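Local coordinates for protein guanidinopropionase (Pseudomonas aeruginosa, PDB 3NIQ) that catalyses the manganese-dependent hydrolysis of 3-guanidinopropanoate to beta-alanine and urea, working as a homohexamer of the arginase family, at residues A[100-105]-A[125-130]; A[69-72]-A[77-80]; A[171-176]-A[204-209]; A[59-64]-A[283-288]. All coordinates share one frame; numbering follows the deposited sequence.

Contacts 1 and 4 lie closest to the manganese centre, their own centres 17 Å apart. His-126 of contact 1 binds one of the two metal ions, and its backbone N approaches Glu-284 OE2 of contact 4 at 2.8 Å, a probable hydrogen bond. Contact 3 joins contact 1 through packing, with Leu-130 CD2 at 3.9 Å from Arg-171 CB; its Ile-206 side chain remains about 13 Å from a bound manganese. Contact 2 is the peripheral one, away from the metal site: its nearest atoms are about 8 Å from contact 4 and about 20 Å from contact 1. Along the chain, contacts 1, 2 and 3 are all nested inside the long loop closed by 59-64 and 283-288.

Contact 1. Residues A[100-105]-A[125-130]; sequences DSLRRI and DHLVTL. With MN (manganese (II) ion), chain D.
Leu-102 points one methyl, CD2, at two leucines that lie one helical turn apart on the facing segment. CD2 is 4.4 Å from Leu-127 CG and 4.5 Å from Leu-130 CD2, so the contact is a light one, made by side chains alone: a methyl of Leu-102 against the branch point of Leu-127 and a methyl of Leu-130, while the backbones stay well apart. Both facing leucines have CG anti to the backbone N (chi1 -178° in Leu-127), which sends their branches in the same general direction, to meet the methyl of Leu-102. Pro-131 adds to the apolar surroundings of Leu-102, and Trp-44 packs on Leu-127.

Here helix 98-114 is laid against the 3-10 turn that follows strand 118-123 and leads into helix 129-136, within the parallel-sheet alpha/beta fold of the arginase family. Asp-125 opens that turn as an Asx turn: its OD1 accepts from Leu-127 N at 2.9 Å, met from above the carboxylate plane, while OD2 bonds to Thr-48. The next residue, His-126, is a metal ligand. Its ND1 binds manganese at 2.2 Å, and water 1 lies 2.4 Å from the same ion, whose other ligands are Asp-148, Asp-152 and Asp-240. The other ring nitrogen, NE2, is hydrogen-bonded to Ser-238 OG, which should restrain rotation of the ring.

On the far side of helix 98-114, Asp-100 holds two arginines in a salt-bridge network. Arg-103 NH2 meets OD1 at 2.9 Å, with that oxygen close to the guanidinium plane; Arg-104 NH1 reaches the syn lone pair of OD2 at 3.0 Å.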
loop_
_atom_site.group_PDB
_atom_site.type_symbol
_atom_site.label_atom_id
_atom_site.label_comp_id
_atom_site.label_asym_id
_atom_site.label_seq_id
_atom_site.Cartn_x
_atom_site.Cartn_y
_atom_site.Cartn_z
ATOM N N ASP A 100 -4.603 -27.881 -21.293
ATOM C CA ASP A 100 -5.819 -27.384 -21.918
ATOM C C ASP A 100 -5.712 -25.893 -22.336
ATOM O O ASP A 100 -6.196 -25.516 -23.413
ATOM C CB ASP A 100 -7.021 -27.603 -21.010
ATOM C CG ASP A 100 -8.328 -27.248 -21.682
ATOM O OD1 ASP A 100 -8.581 -27.777 -22.781
ATOM O OD2 ASP A 100 -9.104 -26.447 -21.111
ATOM N N SER A 101 -5.086 -25.054 -21.500
ATOM C CA SER A 101 -4.917 -23.629 -21.849
ATOM C C SER A 101 -4.038 -23.444 -23.077
ATOM O O SER A 101 -4.382 -22.680 -23.974
ATOM C CB SER A 101 -4.367 -22.819 -20.682
ATOM O OG SER A 101 -5.357 -22.660 -19.695
ATOM N N LEU A 102 -2.940 -24.194 -23.132
ATOM C CA LEU A 102 -2.038 -24.210 -24.280
ATOM C C LEU A 102 -2.788 -24.524 -25.560
ATOM O O LEU A 102 -2.617 -23.828 -26.584
ATOM C CB LEU A 102 -0.944 -25.258 -24.098
ATOM C CG LEU A 102 0.308 -24.959 -23.292
ATOM C CD1 LEU A 102 1.207 -26.198 -23.302
ATOM C CD2 LEU A 102 1.066 -23.716 -23.850
ATOM N N ARG A 103 -3.623 -25.570 -25.517
ATOM C CA ARG A 103 -4.436 -25.924 -26.678
ATOM C C ARG A 103 -5.380 -24.788 -27.066
ATOM O O ARG A 103 -5.469 -24.415 -28.240
ATOM C CB ARG A 103 -5.255 -27.194 -26.421
ATOM C CG ARG A 103 -6.083 -27.657 -27.636
ATOM C CD ARG A 103 -7.026 -28.847 -27.274
ATOM N NE ARG A 103 -7.959 -28.473 -26.206
ATOM C CZ ARG A 103 -9.112 -27.820 -26.398
ATOM N NH1 ARG A 103 -9.493 -27.475 -27.630
ATOM N NH2 ARG A 103 -9.878 -27.494 -25.352
ATOM N N ARG A 104 -6.103 -24.266 -26.074
ATOM C CA ARG A 104 -7.150 -23.280 -26.343
ATOM C C ARG A 104 -6.543 -21.977 -26.849
ATOM O O ARG A 104 -7.050 -21.364 -27.798
ATOM C CB ARG A 104 -7.999 -23.062 -25.090
ATOM C CG ARG A 104 -8.962 -24.244 -24.839
ATOM C CD ARG A 104 -9.406 -24.364 -23.393
ATOM N NE ARG A 104 -10.334 -23.306 -23.020
ATOM C CZ ARG A 104 -11.238 -23.402 -22.048
ATOM N NH1 ARG A 104 -11.341 -24.521 -21.342
ATOM N NH2 ARG A 104 -12.037 -22.375 -21.785
ATOM N N ILE A 105 -5.422 -21.580 -26.243
ATOM C CA ILE A 105 -4.774 -20.345 -26.651
ATOM C C ILE A 105 -4.275 -20.423 -28.080
ATOM O O ILE A 105 -4.494 -19.489 -28.863
ATOM C CB ILE A 105 -3.631 -19.934 -25.707
ATOM C CG1 ILE A 105 -4.210 -19.636 -24.314
ATOM C CG2 ILE A 105 -2.891 -18.745 -26.298
ATOM C CD1 ILE A 105 -3.168 -19.503 -23.206
ATOM N N ASP A 125 1.941 -14.710 -18.027
ATOM C CA ASP A 125 3.362 -14.959 -17.924
ATOM C C ASP A 125 3.925 -15.348 -19.292
ATOM O O ASP A 125 3.171 -15.463 -20.264
ATOM C CB ASP A 125 3.651 -16.017 -16.847
ATOM C CG ASP A 125 3.205 -17.438 -17.260
ATOM O OD1 ASP A 125 3.131 -17.755 -18.461
ATOM O OD2 ASP A 125 2.930 -18.246 -16.359
ATOM N N HIS A 126 5.232 -15.567 -19.382
ATOM C CA HIS A 126 5.871 -15.684 -20.701
ATOM C C HIS A 126 5.532 -16.992 -21.432
ATOM O O HIS A 126 5.762 -17.109 -22.641
ATOM C CB HIS A 126 7.390 -15.522 -20.604
ATOM C CG HIS A 126 7.949 -14.638 -21.667
ATOM N ND1 HIS A 126 8.977 -13.750 -21.432
ATOM C CD2 HIS A 126 7.563 -14.445 -22.952
ATOM C CE1 HIS A 126 9.228 -13.072 -22.540
ATOM N NE2 HIS A 126 8.376 -13.466 -23.473
ATOM N N LEU A 127 4.946 -17.955 -20.727
ATOM C CA LEU A 127 4.536 -19.196 -21.403
ATOM C C LEU A 127 3.473 -18.912 -22.458
ATOM O O LEU A 127 3.347 -19.643 -23.445
ATOM C CB LEU A 127 4.094 -20.289 -20.401
ATOM C CG LEU A 127 3.689 -21.624 -21.041
ATOM C CD1 LEU A 127 4.865 -22.237 -21.826
ATOM C CD2 LEU A 127 3.148 -22.638 -19.986
ATOM N N VAL A 128 2.740 -17.815 -22.285
ATOM C CA VAL A 128 1.734 -17.427 -23.267
ATOM C C VAL A 128 2.310 -17.250 -24.681
ATOM O O VAL A 128 1.599 -17.437 -25.687
ATOM C CB VAL A 128 0.991 -16.133 -22.855
ATOM C CG1 VAL A 128 1.969 -15.044 -22.462
ATOM C CG2 VAL A 128 0.179 -15.631 -24.036
ATOM N N THR A 129 3.590 -16.902 -24.770
ATOM C CA THR A 129 4.201 -16.662 -26.083
ATOM C C THR A 129 4.329 -17.956 -26.908
ATOM O O THR A 129 4.243 -17.924 -28.147
ATOM C CB THR A 129 5.569 -15.943 -25.955
ATOM O OG1 THR A 129 5.397 -14.761 -25.166
ATOM C CG2 THR A 129 6.111 -15.528 -27.329
ATOM N N LEU A 130 4.507 -19.084 -26.227
ATOM C CA LEU A 130 4.579 -20.373 -26.917
ATOM C C LEU A 130 3.371 -20.699 -27.815
ATOM O O LEU A 130 3.553 -20.906 -29.009
ATOM C CB LEU A 130 4.837 -21.529 -25.944
ATOM C CG LEU A 130 4.909 -22.927 -26.579
ATOM C CD1 LEU A 130 5.947 -22.975 -27.673
ATOM C CD2 LEU A 130 5.197 -23.987 -25.505
HETATM MN MN MN D . 10.247 -13.938 -19.620
HETATM O O HOH W 1 11.340 -14.777 -17.629
#

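Contact 2. Residues A[69-72]-A[77-80]; sequences RKVH and IAPY
In Val-71 the CG1 branch is anti to the backbone N (chi1 177°), leaving CG2 beside that N, where it meets Ala-78 CB at 3.8 Å. His-72 also has CG anti to its N, and its ring is carried away from Ile-77 although its CB faces that residue.

The backbones are joined directly by one bond, His-72 N to Ile-77 O at 3.0 Å. It is almost straight (170° at the hydrogen), and the same carbonyl receives a CA-H...O contact from Val-71. Two waters extend the link. Water 3 donates to Lys-70 O at 2.7 Å and accepts from Tyr-80 N, while water 2 donates to Arg-69 O and lies doubtfully close to Tyr-80 OH. The tyrosine ring turns its edge to Lys-70 CA, and one face is covered by Pro-79 CG, 3.9 Å above the ring centre.

The chain thus doubles back on itself ahead of helix 79-82, with Ala-78 as N-cap. Arg-69 reaches Ser-191 and Glu-256 of a neighbouring subunit, where Tyr-193 packs on Val-71. Within the chain the turn rests on helix 294-317: His-72 NE2 is hydrogen-bonded to Glu-305 OE1 of that helix, and Pro-79 and Tyr-80 pack against it at Leu-307.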
loop_
_atom_site.group_PDB
_atom_site.type_symbol
_atom_site.label_atom_id
_atom_site.label_comp_id
_atom_site.label_asym_id
_atom_site.label_seq_id
_atom_site.Cartn_x
_atom_site.Cartn_y
_atom_site.Cartn_z
ATOM N N ARG A 69 -2.559 8.318 -25.735
ATOM C CA ARG A 69 -3.181 9.247 -26.674
ATOM C C ARG A 69 -3.096 8.703 -28.112
ATOM O O ARG A 69 -2.714 7.540 -28.322
ATOM C CB ARG A 69 -2.584 10.656 -26.489
ATOM C CG ARG A 69 -2.716 11.129 -25.030
ATOM C CD ARG A 69 -2.380 12.601 -24.795
ATOM N NE ARG A 69 -2.339 12.929 -23.358
ATOM C CZ ARG A 69 -1.302 12.648 -22.563
ATOM N NH1 ARG A 69 -0.226 12.041 -23.067
ATOM N NH2 ARG A 69 -1.319 12.983 -21.268
ATOM N N LYS A 70 -3.460 9.511 -29.101
ATOM C CA LYS A 70 -3.626 8.999 -30.457
ATOM C C LYS A 70 -2.361 8.986 -31.306
ATOM O O LYS A 70 -2.284 8.255 -32.297
ATOM C CB LYS A 70 -4.727 9.777 -31.183
ATOM C CG LYS A 70 -6.131 9.535 -30.615
ATOM C CD LYS A 70 -7.249 10.059 -31.531
ATOM C CE LYS A 70 -7.243 11.576 -31.668
ATOM N NZ LYS A 70 -8.610 12.068 -32.059
ATOM N N VAL A 71 -1.375 9.792 -30.943
ATOM C CA VAL A 71 -0.226 9.980 -31.822
ATOM C C VAL A 71 1.101 9.900 -31.074
ATOM O O VAL A 71 1.264 10.502 -30.011
ATOM C CB VAL A 71 -0.326 11.321 -32.611
ATOM C CG1 VAL A 71 0.908 11.543 -33.480
ATOM C CG2 VAL A 71 -1.600 11.352 -33.468
ATOM N N HIS A 72 2.046 9.162 -31.652
ATOM C CA HIS A 72 3.370 9.048 -31.083
ATOM C C HIS A 72 4.148 10.354 -31.246
ATOM O O HIS A 72 4.190 10.911 -32.343
ATOM C CB HIS A 72 4.119 7.881 -31.737
ATOM C CG HIS A 72 5.280 7.411 -30.931
ATOM N ND1 HIS A 72 6.418 8.169 -30.763
ATOM C CD2 HIS A 72 5.465 6.278 -30.213
ATOM C CE1 HIS A 72 7.265 7.513 -29.989
ATOM N NE2 HIS A 72 6.707 6.367 -29.633
ATOM N N ILE A 77 3.718 8.648 -35.792
ATOM C CA ILE A 77 2.805 7.594 -36.221
ATOM C C ILE A 77 1.464 7.770 -35.522
ATOM O O ILE A 77 1.407 8.014 -34.313
ATOM C CB ILE A 77 3.372 6.193 -35.941
ATOM C CG1 ILE A 77 4.695 6.009 -36.708
ATOM C CG2 ILE A 77 2.334 5.112 -36.310
ATOM C CD1 ILE A 77 5.560 4.793 -36.288
ATOM N N ALA A 78 0.389 7.685 -36.299
ATOM C CA ALA A 78 -0.955 7.717 -35.760
ATOM C C ALA A 78 -1.564 6.358 -36.127
ATOM O O ALA A 78 -2.154 6.212 -37.201
ATOM C CB ALA A 78 -1.750 8.877 -36.380
ATOM N N PRO A 79 -1.393 5.349 -35.241
ATOM C CA PRO A 79 -1.691 3.952 -35.574
ATOM C C PRO A 79 -3.123 3.709 -36.057
ATOM O O PRO A 79 -3.334 2.930 -36.992
ATOM C CB PRO A 79 -1.434 3.202 -34.259
ATOM C CG PRO A 79 -1.510 4.234 -33.193
ATOM C CD PRO A 79 -0.977 5.496 -33.834
ATOM N N TYR A 80 -4.086 4.360 -35.422
ATOM C CA TYR A 80 -5.481 4.112 -35.718
ATOM C C TYR A 80 -5.907 4.698 -37.060
ATOM O O TYR A 80 -6.888 4.232 -37.626
ATOM C CB TYR A 80 -6.369 4.617 -34.582
ATOM C CG TYR A 80 -5.796 4.259 -33.232
ATOM C CD1 TYR A 80 -5.642 2.919 -32.843
ATOM C CD2 TYR A 80 -5.381 5.253 -32.353
ATOM C CE1 TYR A 80 -5.092 2.599 -31.594
ATOM C CE2 TYR A 80 -4.828 4.942 -31.129
ATOM C CZ TYR A 80 -4.682 3.618 -30.755
ATOM O OH TYR A 80 -4.126 3.322 -29.540
HETATM O O HOH W 2 -3.984 5.112 -27.945
HETATM O O HOH W 3 -3.794 7.287 -34.318
#

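Contact 3. Residues A[171-176]-A[204-209]; sequences RAIEEG and CGIRVI
Ile-173 meets Cys-204 and Ile-206 where two helices end in the same way, each in a Schellman motif closed by a glycine of positive phi: Gly-176 (78°) and Gly-205 (83°). The second of these lies within a beta-alpha-beta crossover of the arginase-family sheet, in which helix 199-204 links strand 183-188 to its parallel neighbour 207-210, the outermost strand on this side of the chain.

The touch itself is slight and wholly apolar. Ile-173 divides its work between its two branches: CG2, anti to the backbone N, faces Cys-204 SG at 4.1 Å, and CD1 at the end of the other branch meets Ile-206 CD1 at 3.7 Å. The two isoleucines cross obliquely. Pro-180, from the loop between the segments, touches all three side chains and completes the patch, which lies near the surface of the chain. The metal site is not far, with Asp-152 about 9 Å from Ile-206, side chain to side chain.

Charged groups are kept to the flanks. Glu-175 bridges to Arg-134, and Arg-171 NH1 forms a salt bridge with Glu-174 OE1, though the hydrogen bond within it is weak and bent. Beyond the patch, Arg-207 is paired with Glu-213 and Glu-225, and one face of its guanidinium is covered by Ile-209 CG1, 3.5 Å above the plane and displaced toward the rim.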
loop_
_atom_site.group_PDB
_atom_site.type_symbol
_atom_site.label_atom_id
_atom_site.label_comp_id
_atom_site.label_asym_id
_atom_site.label_seq_id
_atom_site.Cartn_x
_atom_site.Cartn_y
_atom_site.Cartn_z
ATOM N N ARG A 171 11.274 -24.591 -26.164
ATOM C CA ARG A 171 10.195 -25.287 -26.865
ATOM C C ARG A 171 9.993 -24.760 -28.268
ATOM O O ARG A 171 9.879 -25.549 -29.205
ATOM C CB ARG A 171 8.874 -25.157 -26.114
ATOM C CG ARG A 171 8.854 -25.842 -24.778
ATOM C CD ARG A 171 9.123 -27.349 -24.909
ATOM N NE ARG A 171 9.705 -27.729 -23.644
ATOM C CZ ARG A 171 10.995 -27.937 -23.434
ATOM N NH1 ARG A 171 11.862 -27.904 -24.428
ATOM N NH2 ARG A 171 11.397 -28.206 -22.218
ATOM N N ALA A 172 9.961 -23.432 -28.414
ATOM C CA ALA A 172 9.715 -22.812 -29.729
ATOM C C ALA A 172 10.783 -23.189 -30.762
ATOM O O ALA A 172 10.469 -23.426 -31.923
ATOM C CB ALA A 172 9.651 -21.327 -29.598
ATOM N N ILE A 173 12.036 -23.210 -30.326
ATOM C CA ILE A 173 13.171 -23.589 -31.179
ATOM C C ILE A 173 13.104 -25.091 -31.528
ATOM O O ILE A 173 13.194 -25.453 -32.684
ATOM C CB ILE A 173 14.510 -23.192 -30.502
ATOM C CG1 ILE A 173 14.618 -21.663 -30.467
ATOM C CG2 ILE A 173 15.726 -23.842 -31.230
ATOM C CD1 ILE A 173 15.719 -21.116 -29.586
ATOM N N GLU A 174 12.866 -25.940 -30.529
ATOM C CA GLU A 174 12.724 -27.382 -30.750
ATOM C C GLU A 174 11.588 -27.684 -31.725
ATOM O O GLU A 174 11.716 -28.562 -32.584
ATOM C CB GLU A 174 12.447 -28.100 -29.428
ATOM C CG GLU A 174 13.617 -28.249 -28.528
ATOM C CD GLU A 174 13.237 -28.880 -27.180
ATOM O OE1 GLU A 174 12.032 -29.066 -26.904
ATOM O OE2 GLU A 174 14.150 -29.182 -26.388
ATOM N N GLU A 175 10.486 -26.944 -31.603
ATOM C CA GLU A 175 9.333 -27.140 -32.477
ATOM C C GLU A 175 9.509 -26.497 -33.855
ATOM O O GLU A 175 8.640 -26.617 -34.698
ATOM C CB GLU A 175 8.032 -26.648 -31.801
ATOM C CG GLU A 175 7.645 -27.502 -30.574
ATOM C CD GLU A 175 6.514 -26.926 -29.727
ATOM O OE1 GLU A 175 5.631 -26.188 -30.247
ATOM O OE2 GLU A 175 6.497 -27.229 -28.519
ATOM N N GLY A 176 10.625 -25.814 -34.083
ATOM C CA GLY A 176 10.883 -25.206 -35.405
ATOM C C GLY A 176 10.116 -23.905 -35.665
ATOM O O GLY A 176 9.979 -23.479 -36.820
ATOM N N CYS A 204 22.533 -23.166 -29.861
ATOM C CA CYS A 204 21.531 -22.717 -30.828
ATOM C C CYS A 204 21.970 -21.529 -31.672
ATOM O O CYS A 204 21.388 -21.276 -32.714
ATOM C CB CYS A 204 20.200 -22.404 -30.106
ATOM S SG CYS A 204 19.436 -23.931 -29.564
ATOM N N GLY A 205 22.980 -20.801 -31.213
ATOM C CA GLY A 205 23.458 -19.600 -31.906
ATOM C C GLY A 205 22.655 -18.347 -31.577
ATOM O O GLY A 205 22.652 -17.386 -32.346
ATOM N N ILE A 206 21.935 -18.361 -30.457
ATOM C CA ILE A 206 21.154 -17.187 -30.063
ATOM C C ILE A 206 22.104 -16.063 -29.674
ATOM O O ILE A 206 23.100 -16.280 -28.974
ATOM C CB ILE A 206 20.206 -17.505 -28.886
ATOM C CG1 ILE A 206 19.187 -18.575 -29.279
ATOM C CG2 ILE A 206 19.473 -16.231 -28.382
ATOM C CD1 ILE A 206 18.483 -19.212 -28.066
ATOM N N ARG A 207 21.823 -14.852 -30.129
ATOM C CA ARG A 207 22.601 -13.724 -29.640
ATOM C C ARG A 207 22.039 -13.276 -28.283
ATOM O O ARG A 207 20.855 -12.905 -28.171
ATOM C CB ARG A 207 22.580 -12.562 -30.625
ATOM C CG ARG A 207 23.352 -11.309 -30.137
ATOM C CD ARG A 207 24.886 -11.555 -30.154
ATOM N NE ARG A 207 25.612 -10.287 -30.024
ATOM C CZ ARG A 207 26.098 -9.809 -28.889
ATOM N NH1 ARG A 207 25.968 -10.506 -27.761
ATOM N NH2 ARG A 207 26.719 -8.634 -28.878
ATOM N N VAL A 208 22.888 -13.312 -27.259
ATOM C CA VAL A 208 22.461 -12.956 -25.897
ATOM C C VAL A 208 23.194 -11.725 -25.440
ATOM O O VAL A 208 24.414 -11.745 -25.259
ATOM C CB VAL A 208 22.692 -14.092 -24.882
ATOM C CG1 VAL A 208 22.283 -13.633 -23.495
ATOM C CG2 VAL A 208 21.886 -15.331 -25.265
ATOM N N ILE A 209 22.450 -10.637 -25.265
ATOM C CA ILE A 209 23.055 -9.409 -24.765
ATOM C C ILE A 209 22.667 -9.252 -23.308
ATOM O O ILE A 209 21.621 -8.675 -22.977
ATOM C CB ILE A 209 22.672 -8.192 -25.620
ATOM C CG1 ILE A 209 23.126 -8.440 -27.071
ATOM C CG2 ILE A 209 23.285 -6.913 -25.049
ATOM C CD1 ILE A 209 22.647 -7.391 -28.079
#

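Contact 4. Residues A[59-64]-A[283-288]; sequences REVRNL and VEVSPP
Glu-60 and Pro-287 make the close part of this contact, and they do it with carbon. The aliphatic CG of Glu-60 lies 3.6 Å from Pro-287 CG and 3.8 Å from Pro-287 CB, so the methylene meets the pyrrolidine ring at its CB-CG edge, with Glu-60 CB a little farther off at 3.9 Å from the same CG. A bend at chi2 (-49°) then turns the carboxylate away from the proline, and its OE2 is hydrogen-bonded to Asn-63 ND2 of a neighbouring subunit. Both residues are partly exposed.

Deeper in the chain the packing is looser: Val-61 and Val-285 are buried, yet they meet through a single pair of methyls, CG2 to CG2, at 4.2 Å. Helix 294-317 backs this region, with Ala-296 against Glu-60 and Ala-300 against Val-61.

The segments belong to helix 57-64 and to the loop that leaves strand 277-283 at the metal end of the arginase-family alpha/beta sheet. Just past the strand, Glu-284 bonds through OE2 to His-165 ND1 and through its carbonyl to Thr-252 OG1. The next residue, Val-285, lies close to the active site without joining it, its side chain about 8 Å from that of the manganese ligand Asp-240.

The outer flank is taken up by the hexamer. Arg-59 donates to the carbonyls of Arg-16 and Gly-19 of that same neighbouring subunit, and Pro-288 packs on Phe-289 of a different one. Arg-62 packs on Ile-20 of the subunit that Arg-59 contacts, while its guanidinium forms salt bridges with Asp-87 and Asp-90 of its own chain.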
loop_
_atom_site.group_PDB
_atom_site.type_symbol
_atom_site.label_atom_id
_atom_site.label_comp_id
_atom_site.label_asym_id
_atom_site.label_seq_id
_atom_site.Cartn_x
_atom_site.Cartn_y
_atom_site.Cartn_z
ATOM N N ARG A 59 -6.266 -7.177 -17.610
ATOM C CA ARG A 59 -7.295 -6.275 -17.116
ATOM C C ARG A 59 -6.687 -4.927 -16.698
ATOM O O ARG A 59 -7.218 -3.864 -17.021
ATOM C CB ARG A 59 -8.060 -6.879 -15.941
ATOM C CG ARG A 59 -9.267 -5.972 -15.526
ATOM C CD ARG A 59 -10.302 -6.755 -14.798
ATOM N NE ARG A 59 -11.131 -7.505 -15.735
ATOM C CZ ARG A 59 -11.976 -8.470 -15.383
ATOM N NH1 ARG A 59 -12.096 -8.835 -14.114
ATOM N NH2 ARG A 59 -12.690 -9.094 -16.309
ATOM N N GLU A 60 -5.579 -4.962 -15.964
ATOM C CA GLU A 60 -5.045 -3.704 -15.451
ATOM C C GLU A 60 -4.310 -2.923 -16.532
ATOM O O GLU A 60 -4.288 -1.685 -16.517
ATOM C CB GLU A 60 -4.166 -3.941 -14.215
ATOM C CG GLU A 60 -4.964 -4.536 -13.031
ATOM C CD GLU A 60 -6.251 -3.776 -12.742
ATOM O OE1 GLU A 60 -6.218 -2.525 -12.772
ATOM O OE2 GLU A 60 -7.289 -4.434 -12.493
ATOM N N VAL A 61 -3.697 -3.634 -17.479
ATOM C CA VAL A 61 -3.149 -2.924 -18.656
ATOM C C VAL A 61 -4.279 -2.257 -19.485
ATOM O O VAL A 61 -4.110 -1.142 -19.984
ATOM C CB VAL A 61 -2.243 -3.847 -19.541
ATOM C CG1 VAL A 61 -1.886 -3.164 -20.867
ATOM C CG2 VAL A 61 -0.950 -4.188 -18.788
ATOM N N ARG A 62 -5.426 -2.923 -19.634
ATOM C CA ARG A 62 -6.558 -2.281 -20.321
ATOM C C ARG A 62 -6.896 -0.996 -19.589
ATOM O O ARG A 62 -7.049 0.058 -20.192
ATOM C CB ARG A 62 -7.817 -3.169 -20.339
ATOM C CG ARG A 62 -7.797 -4.292 -21.377
ATOM C CD ARG A 62 -9.177 -4.929 -21.565
ATOM N NE ARG A 62 -9.231 -5.789 -22.748
ATOM C CZ ARG A 62 -8.931 -7.091 -22.761
ATOM N NH1 ARG A 62 -8.542 -7.701 -21.644
ATOM N NH2 ARG A 62 -9.025 -7.787 -23.893
ATOM N N ASN A 63 -6.995 -1.109 -18.275
ATOM C CA ASN A 63 -7.354 0.015 -17.436
ATOM C C ASN A 63 -6.441 1.223 -17.593
ATOM O O ASN A 63 -6.902 2.329 -17.893
ATOM C CB ASN A 63 -7.358 -0.442 -15.995
ATOM C CG ASN A 63 -8.199 0.442 -15.138
ATOM O OD1 ASN A 63 -7.795 1.547 -14.778
ATOM N ND2 ASN A 63 -9.412 -0.018 -14.841
ATOM N N LEU A 64 -5.140 1.000 -17.401
ATOM C CA LEU A 64 -4.150 2.058 -17.519
ATOM C C LEU A 64 -3.941 2.553 -18.944
ATOM O O LEU A 64 -3.508 3.699 -19.142
ATOM C CB LEU A 64 -2.804 1.612 -16.919
ATOM C CG LEU A 64 -2.659 1.885 -15.420
ATOM C CD1 LEU A 64 -2.679 3.426 -15.105
ATOM C CD2 LEU A 64 -3.688 1.171 -14.560
ATOM N N VAL A 283 4.596 -9.085 -21.589
ATOM C CA VAL A 283 4.213 -10.160 -20.664
ATOM C C VAL A 283 4.760 -9.914 -19.269
ATOM O O VAL A 283 5.592 -9.047 -19.102
ATOM C CB VAL A 283 4.707 -11.532 -21.166
ATOM C CG1 VAL A 283 4.049 -11.856 -22.489
ATOM C CG2 VAL A 283 6.267 -11.571 -21.268
ATOM N N GLU A 284 4.231 -10.671 -18.305
ATOM C CA GLU A 284 4.676 -10.732 -16.897
ATOM C C GLU A 284 4.264 -9.516 -16.048
ATOM O O GLU A 284 4.771 -9.341 -14.936
ATOM C CB GLU A 284 6.207 -11.011 -16.768
ATOM C CG GLU A 284 6.694 -12.348 -17.356
ATOM C CD GLU A 284 6.246 -13.570 -16.547
ATOM O OE1 GLU A 284 5.594 -13.409 -15.485
ATOM O OE2 GLU A 284 6.511 -14.702 -16.991
ATOM N N VAL A 285 3.353 -8.683 -16.546
ATOM C CA VAL A 285 2.720 -7.699 -15.647
ATOM C C VAL A 285 1.894 -8.441 -14.599
ATOM O O VAL A 285 0.994 -9.185 -14.941
ATOM C CB VAL A 285 1.818 -6.688 -16.388
ATOM C CG1 VAL A 285 1.166 -5.710 -15.390
ATOM C CG2 VAL A 285 2.654 -5.872 -17.437
ATOM N N SER A 286 2.208 -8.240 -13.323
ATOM C CA SER A 286 1.548 -8.995 -12.259
ATOM C C SER A 286 0.924 -8.040 -11.221
ATOM O O SER A 286 1.580 -7.621 -10.271
ATOM C CB SER A 286 2.532 -9.977 -11.617
ATOM O OG SER A 286 1.896 -10.764 -10.622
ATOM N N PRO A 287 -0.351 -7.672 -11.432
ATOM C CA PRO A 287 -1.034 -6.662 -10.597
ATOM C C PRO A 287 -0.995 -6.871 -9.068
ATOM O O PRO A 287 -0.867 -5.881 -8.340
ATOM C CB PRO A 287 -2.470 -6.666 -11.136
ATOM C CG PRO A 287 -2.267 -6.953 -12.627
ATOM C CD PRO A 287 -1.128 -8.008 -12.643
ATOM N N PRO A 288 -1.055 -8.127 -8.582
ATOM C CA PRO A 288 -0.945 -8.298 -7.125
ATOM C C PRO A 288 0.398 -7.835 -6.550
ATOM O O PRO A 288 0.488 -7.587 -5.362
ATOM C CB PRO A 288 -1.111 -9.813 -6.933
ATOM C CG PRO A 288 -1.884 -10.261 -8.114
ATOM C CD PRO A 288 -1.339 -9.415 -9.249
#